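Local coordinates for putative diflavin flavoprotein A 3 (Synechocystis sp., PDB 6H0C) that probably passes electrons from NADH to oxygen, reducing it to water, and is represented by its flavodiiron core, a metallo-beta-lactamase-like domain joined to a flavodoxin-like one, at residues C159-L173 and A213-A226. Numbering follows the deposited sequence.
Sequences CTYDPRTEILFTDKL and ALNKLEAYPAQTYA
Tyr220 lays its CB over the centre of the Tyr161 ring, a CH-pi contact (CB to ring centroid 3.8 Å), while the backbone N of Pro163 lies toward the rim of the opposite face. The tyrosine planes are inclined at 46°, and Tyr161 OH ends 3.5 Å from Pro221 CG. With CG anti to the backbone N (chi1 -178°), Tyr161 extends toward Tyr220, Pro221 and Ala222, its CE1 3.8 Å from Ala222 CB. Ile167 CG2 sits over the centre of one face of the Phe169 ring, which also stacks with Phe52 and meets Tyr42 edge-to-face; this methyl meets Ala226 CB at 3.6 Å. Leu168, on the other sheet face, packs CD2 against Leu217 CD2 (3.8 Å) and Tyr225 CE1, and Leu173 CD1 extends this apolar layer to Ala213. Strands 167-171 and 224-227 pair in parallel: Leu168 N donates to Thr224 O (3.0 Å, 168° at the hydrogen) and Leu168 O accepts from Ala226 N (2.8 Å). Ala226 O receives Thr170 N and water 3, which also accepts from Asp171 N; Asp171 OD1 is hydrogen-bonded to His83 ND1. Backbone bonds thus fix the register within the metallo-beta-lactamase-like domain, and largely apolar side chains pack on either face.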
loop_
_atom_site.group_PDB
_atom_site.type_symbol
_atom_site.label_atom_id
_atom_site.label_comp_id
_atom_site.label_asym_id
_atom_site.label_seq_id
_atom_site.Cartn_x
_atom_site.Cartn_y
_atom_site.Cartn_z
ATOM N N CYS A 159 8.922 5.017 -6.833
ATOM C CA CYS A 159 8.517 5.223 -8.221
ATOM C C CYS A 159 9.745 5.410 -9.099
ATOM O O CYS A 159 10.805 5.792 -8.614
ATOM C CB CYS A 159 7.592 6.440 -8.355
ATOM S SG CYS A 159 5.999 6.304 -7.490
ATOM N N THR A 160 9.587 5.165 -10.394
ATOM C CA THR A 160 10.695 5.219 -11.339
ATOM C C THR A 160 10.284 5.924 -12.628
ATOM O O THR A 160 9.222 5.640 -13.170
ATOM C CB THR A 160 11.188 3.804 -11.709
ATOM O OG1 THR A 160 11.409 3.037 -10.520
ATOM C CG2 THR A 160 12.474 3.882 -12.545
ATOM N N TYR A 161 11.122 6.829 -13.121
ATOM C CA TYR A 161 10.842 7.497 -14.380
ATOM C C TYR A 161 11.826 7.069 -15.458
ATOM O O TYR A 161 13.035 7.087 -15.236
ATOM C CB TYR A 161 10.896 9.014 -14.207
ATOM C CG TYR A 161 10.558 9.766 -15.475
ATOM C CD1 TYR A 161 9.300 9.656 -16.048
ATOM C CD2 TYR A 161 11.495 10.588 -16.097
ATOM C CE1 TYR A 161 8.976 10.337 -17.201
ATOM C CE2 TYR A 161 11.185 11.276 -17.256
ATOM C CZ TYR A 161 9.917 11.150 -17.804
ATOM O OH TYR A 161 9.580 11.822 -18.963
ATOM N N ASP A 162 11.307 6.675 -16.617
ATOM C CA ASP A 162 12.142 6.366 -17.781
ATOM C C ASP A 162 11.994 7.476 -18.819
ATOM O O ASP A 162 10.972 7.562 -19.501
ATOM C CB ASP A 162 11.760 5.011 -18.394
ATOM C CG ASP A 162 12.685 4.590 -19.537
ATOM O OD1 ASP A 162 13.510 5.421 -19.996
ATOM O OD2 ASP A 162 12.574 3.422 -19.992
ATOM N N PRO A 163 13.018 8.334 -18.940
ATOM C CA PRO A 163 12.921 9.480 -19.848
ATOM C C PRO A 163 12.862 9.069 -21.321
ATOM O O PRO A 163 12.351 9.831 -22.137
ATOM C CB PRO A 163 14.197 10.273 -19.545
ATOM C CG PRO A 163 15.147 9.266 -18.979
ATOM C CD PRO A 163 14.289 8.320 -18.196
ATOM N N ARG A 164 13.360 7.887 -21.661
ATOM C CA ARG A 164 13.324 7.431 -23.055
ATOM C C ARG A 164 11.889 7.211 -23.549
ATOM O O ARG A 164 11.556 7.523 -24.691
ATOM C CB ARG A 164 14.136 6.140 -23.218
ATOM C CG ARG A 164 14.066 5.521 -24.615
ATOM C CD ARG A 164 14.614 6.478 -25.686
ATOM N NE ARG A 164 14.534 5.914 -27.037
ATOM C CZ ARG A 164 13.516 6.113 -27.869
ATOM N NH1 ARG A 164 12.488 6.867 -27.494
ATOM N NH2 ARG A 164 13.521 5.559 -29.077
ATOM N N THR A 165 11.043 6.676 -22.673
ATOM C CA THR A 165 9.684 6.282 -23.033
ATOM C C THR A 165 8.628 7.196 -22.412
ATOM O O THR A 165 7.436 7.071 -22.717
ATOM C CB THR A 165 9.394 4.840 -22.582
ATOM O OG1 THR A 165 9.576 4.750 -21.159
ATOM C CG2 THR A 165 10.336 3.860 -23.272
ATOM N N GLU A 166 9.080 8.093 -21.533
ATOM C CA GLU A 166 8.206 9.005 -20.805
ATOM C C GLU A 166 7.192 8.251 -19.949
ATOM O O GLU A 166 6.068 8.710 -19.733
ATOM C CB GLU A 166 7.497 9.943 -21.773
ATOM C CG GLU A 166 8.429 11.004 -22.318
ATOM C CD GLU A 166 7.973 11.545 -23.639
ATOM O OE1 GLU A 166 7.437 10.755 -24.451
ATOM O OE2 GLU A 166 8.152 12.757 -23.855
ATOM N N ILE A 167 7.599 7.083 -19.470
ATOM C CA ILE A 167 6.768 6.317 -18.565
ATOM C C ILE A 167 7.217 6.561 -17.134
ATOM O O ILE A 167 8.407 6.488 -16.818
ATOM C CB ILE A 167 6.825 4.811 -18.860
ATOM C CG1 ILE A 167 6.320 4.524 -20.274
ATOM C CG2 ILE A 167 6.014 4.041 -17.822
ATOM C CD1 ILE A 167 6.533 3.073 -20.706
ATOM N N LEU A 168 6.250 6.869 -16.280
ATOM C CA LEU A 168 6.456 6.873 -14.840
ATOM C C LEU A 168 5.903 5.566 -14.279
ATOM O O LEU A 168 4.716 5.265 -14.424
ATOM C CB LEU A 168 5.768 8.083 -14.207
ATOM C CG LEU A 168 6.095 8.455 -12.767
ATOM C CD1 LEU A 168 7.565 8.837 -12.636
ATOM C CD2 LEU A 168 5.196 9.595 -12.328
ATOM N N PHE A 169 6.768 4.766 -13.673
ATOM C CA PHE A 169 6.322 3.548 -13.017
ATOM C C PHE A 169 5.875 3.916 -11.612
ATOM O O PHE A 169 6.701 4.280 -10.778
ATOM C CB PHE A 169 7.438 2.500 -13.017
ATOM C CG PHE A 169 7.851 2.082 -14.399
ATOM C CD1 PHE A 169 7.199 1.040 -15.046
ATOM C CD2 PHE A 169 8.857 2.755 -15.067
ATOM C CE1 PHE A 169 7.560 0.665 -16.333
ATOM C CE2 PHE A 169 9.224 2.388 -16.361
ATOM C CZ PHE A 169 8.577 1.345 -16.995
ATOM N N THR A 170 4.568 3.845 -11.367
ATOM C CA THR A 170 3.967 4.468 -10.189
ATOM C C THR A 170 3.567 3.498 -9.084
ATOM O O THR A 170 3.041 3.929 -8.054
ATOM C CB THR A 170 2.705 5.281 -10.559
ATOM O OG1 THR A 170 1.742 4.416 -11.170
ATOM C CG2 THR A 170 3.056 6.418 -11.532
ATOM N N ASP A 171 3.805 2.205 -9.295
ATOM C CA ASP A 171 3.533 1.206 -8.256
ATOM C C ASP A 171 2.079 1.376 -7.779
ATOM O O ASP A 171 1.150 1.344 -8.596
ATOM C CB ASP A 171 4.557 1.339 -7.100
ATOM C CG ASP A 171 4.505 0.169 -6.099
ATOM O OD1 ASP A 171 4.885 -0.968 -6.455
ATOM O OD2 ASP A 171 4.104 0.396 -4.940
ATOM N N LYS A 172 1.878 1.592 -6.480
ATOM C CA LYS A 172 0.527 1.619 -5.943
ATOM C C LYS A 172 -0.230 2.904 -6.272
ATOM O O LYS A 172 -1.441 2.963 -6.089
ATOM C CB LYS A 172 0.560 1.400 -4.432
ATOM C CG LYS A 172 0.952 -0.017 -4.041
ATOM C CD LYS A 172 -0.224 -0.990 -4.211
ATOM C CE LYS A 172 0.220 -2.436 -3.965
ATOM N NZ LYS A 172 -0.932 -3.390 -3.871
ATOM N N LEU A 173 0.458 3.923 -6.771
ATOM C CA LEU A 173 -0.240 5.160 -7.135
ATOM C C LEU A 173 -0.921 5.082 -8.511
ATOM O O LEU A 173 -0.356 4.534 -9.461
ATOM C CB LEU A 173 0.724 6.349 -7.122
ATOM C CG LEU A 173 1.315 6.734 -5.765
ATOM C CD1 LEU A 173 2.419 7.778 -5.929
ATOM C CD2 LEU A 173 0.201 7.245 -4.863
ATOM N N ALA A 213 4.080 12.940 -2.506
ATOM C CA ALA A 213 4.491 12.103 -3.626
ATOM C C ALA A 213 4.181 12.791 -4.944
ATOM O O ALA A 213 5.050 12.909 -5.803
ATOM C CB ALA A 213 3.797 10.732 -3.566
ATOM N N LEU A 214 2.943 13.242 -5.111
ATOM C CA LEU A 214 2.532 13.779 -6.406
ATOM C C LEU A 214 3.262 15.067 -6.695
ATOM O O LEU A 214 3.490 15.419 -7.854
ATOM C CB LEU A 214 1.019 14.005 -6.468
ATOM C CG LEU A 214 0.190 12.877 -7.095
ATOM C CD1 LEU A 214 0.438 11.568 -6.368
ATOM C CD2 LEU A 214 -1.302 13.225 -7.078
ATOM N N ASN A 215 3.638 15.775 -5.642
ATOM C CA ASN A 215 4.404 16.990 -5.853
ATOM C C ASN A 215 5.769 16.676 -6.451
ATOM O O ASN A 215 6.217 17.354 -7.372
ATOM C CB ASN A 215 4.571 17.770 -4.561
ATOM C CG ASN A 215 5.377 19.031 -4.766
ATOM O OD1 ASN A 215 4.937 19.955 -5.460
ATOM N ND2 ASN A 215 6.575 19.073 -4.181
ATOM N N LYS A 216 6.430 15.642 -5.935
ATOM C CA LYS A 216 7.714 15.230 -6.496
ATOM C C LYS A 216 7.571 14.744 -7.946
ATOM O O LYS A 216 8.380 15.084 -8.815
ATOM C CB LYS A 216 8.339 14.128 -5.641
ATOM C CG LYS A 216 8.785 14.555 -4.243
ATOM C CD LYS A 216 9.448 13.384 -3.518
ATOM C CE LYS A 216 9.628 13.638 -2.027
ATOM N NZ LYS A 216 8.581 12.953 -1.217
ATOM N N LEU A 217 6.539 13.943 -8.199
ATOM C CA LEU A 217 6.342 13.321 -9.508
ATOM C C LEU A 217 6.010 14.333 -10.607
ATOM O O LEU A 217 6.237 14.056 -11.785
ATOM C CB LEU A 217 5.239 12.266 -9.429
ATOM C CG LEU A 217 5.508 11.127 -8.456
ATOM C CD1 LEU A 217 4.295 10.213 -8.361
ATOM C CD2 LEU A 217 6.741 10.360 -8.900
ATOM N N GLU A 218 5.456 15.485 -10.221
ATOM C CA GLU A 218 5.220 16.597 -11.149
ATOM C C GLU A 218 6.471 16.963 -11.962
ATOM O O GLU A 218 6.370 17.444 -13.085
ATOM C CB GLU A 218 4.762 17.842 -10.390
ATOM C CG GLU A 218 3.274 18.048 -10.258
ATOM C CD GLU A 218 2.945 19.450 -9.741
ATOM O OE1 GLU A 218 2.261 20.215 -10.460
ATOM O OE2 GLU A 218 3.379 19.796 -8.619
ATOM N N ALA A 219 7.646 16.742 -11.382
ATOM C CA ALA A 219 8.904 17.146 -12.007
ATOM C C ALA A 219 9.227 16.332 -13.259
ATOM O O ALA A 219 10.103 16.699 -14.043
ATOM C CB ALA A 219 10.050 17.030 -11.001
ATOM N N TYR A 220 8.529 15.220 -13.441
ATOM C CA TYR A 220 8.791 14.343 -14.571
ATOM C C TYR A 220 7.633 14.423 -15.561
ATOM O O TYR A 220 6.476 14.177 -15.210
ATOM C CB TYR A 220 9.040 12.913 -14.069
ATOM C CG TYR A 220 10.107 12.911 -13.000
ATOM C CD1 TYR A 220 11.453 12.811 -13.335
ATOM C CD2 TYR A 220 9.775 13.086 -11.658
ATOM C CE1 TYR A 220 12.439 12.851 -12.357
ATOM C CE2 TYR A 220 10.753 13.134 -10.676
ATOM C CZ TYR A 220 12.084 13.016 -11.030
ATOM O OH TYR A 220 13.058 13.057 -10.055
ATOM N N PRO A 221 7.948 14.810 -16.801
ATOM C CA PRO A 221 6.962 15.042 -17.864
ATOM C C PRO A 221 6.392 13.748 -18.456
ATOM O O PRO A 221 6.380 13.591 -19.675
ATOM C CB PRO A 221 7.770 15.815 -18.912
ATOM C CG PRO A 221 9.174 15.339 -18.718
ATOM C CD PRO A 221 9.317 15.141 -17.234
ATOM N N ALA A 222 5.918 12.847 -17.601
ATOM C CA ALA A 222 5.445 11.539 -18.045
ATOM C C ALA A 222 4.200 11.644 -18.920
ATOM O O ALA A 222 3.344 12.482 -18.689
ATOM C CB ALA A 222 5.161 10.645 -16.839
ATOM N N GLN A 223 4.109 10.774 -19.919
ATOM C CA GLN A 223 2.933 10.686 -20.769
ATOM C C GLN A 223 2.117 9.420 -20.476
ATOM O O GLN A 223 1.019 9.231 -21.016
ATOM C CB GLN A 223 3.348 10.712 -22.234
ATOM C CG GLN A 223 4.122 11.961 -22.628
ATOM C CD GLN A 223 3.266 13.208 -22.615
ATOM O OE1 GLN A 223 3.497 14.125 -21.824
ATOM N NE2 GLN A 223 2.276 13.256 -23.501
ATOM N N THR A 224 2.671 8.552 -19.629
ATOM C CA THR A 224 2.014 7.316 -19.221
ATOM C C THR A 224 2.355 7.037 -17.765
ATOM O O THR A 224 3.505 7.182 -17.368
ATOM C CB THR A 224 2.458 6.105 -20.080
ATOM O OG1 THR A 224 2.235 6.376 -21.468
ATOM C CG2 THR A 224 1.707 4.822 -19.679
ATOM N N TYR A 225 1.358 6.658 -16.973
ATOM C CA TYR A 225 1.619 6.027 -15.681
ATOM C C TYR A 225 1.535 4.522 -15.857
ATOM O O TYR A 225 0.580 4.016 -16.452
ATOM C CB TYR A 225 0.614 6.456 -14.614
ATOM C CG TYR A 225 0.567 7.933 -14.275
ATOM C CD1 TYR A 225 1.697 8.746 -14.372
ATOM C CD2 TYR A 225 -0.617 8.506 -13.834
ATOM C CE1 TYR A 225 1.628 10.097 -14.039
ATOM C CE2 TYR A 225 -0.692 9.846 -13.499
ATOM C CZ TYR A 225 0.422 10.637 -13.599
ATOM O OH TYR A 225 0.298 11.968 -13.252
ATOM N N ALA A 226 2.528 3.805 -15.341
ATOM C CA ALA A 226 2.506 2.348 -15.381
ATOM C C ALA A 226 2.369 1.834 -13.955
ATOM O O ALA A 226 3.368 1.696 -13.251
ATOM C CB ALA A 226 3.762 1.813 -16.029
HETATM O O HOH W 1 4.656 7.300 -22.607
HETATM O O HOH W 2 6.792 14.609 -22.048
HETATM O O HOH W 3 4.627 0.331 -11.329
#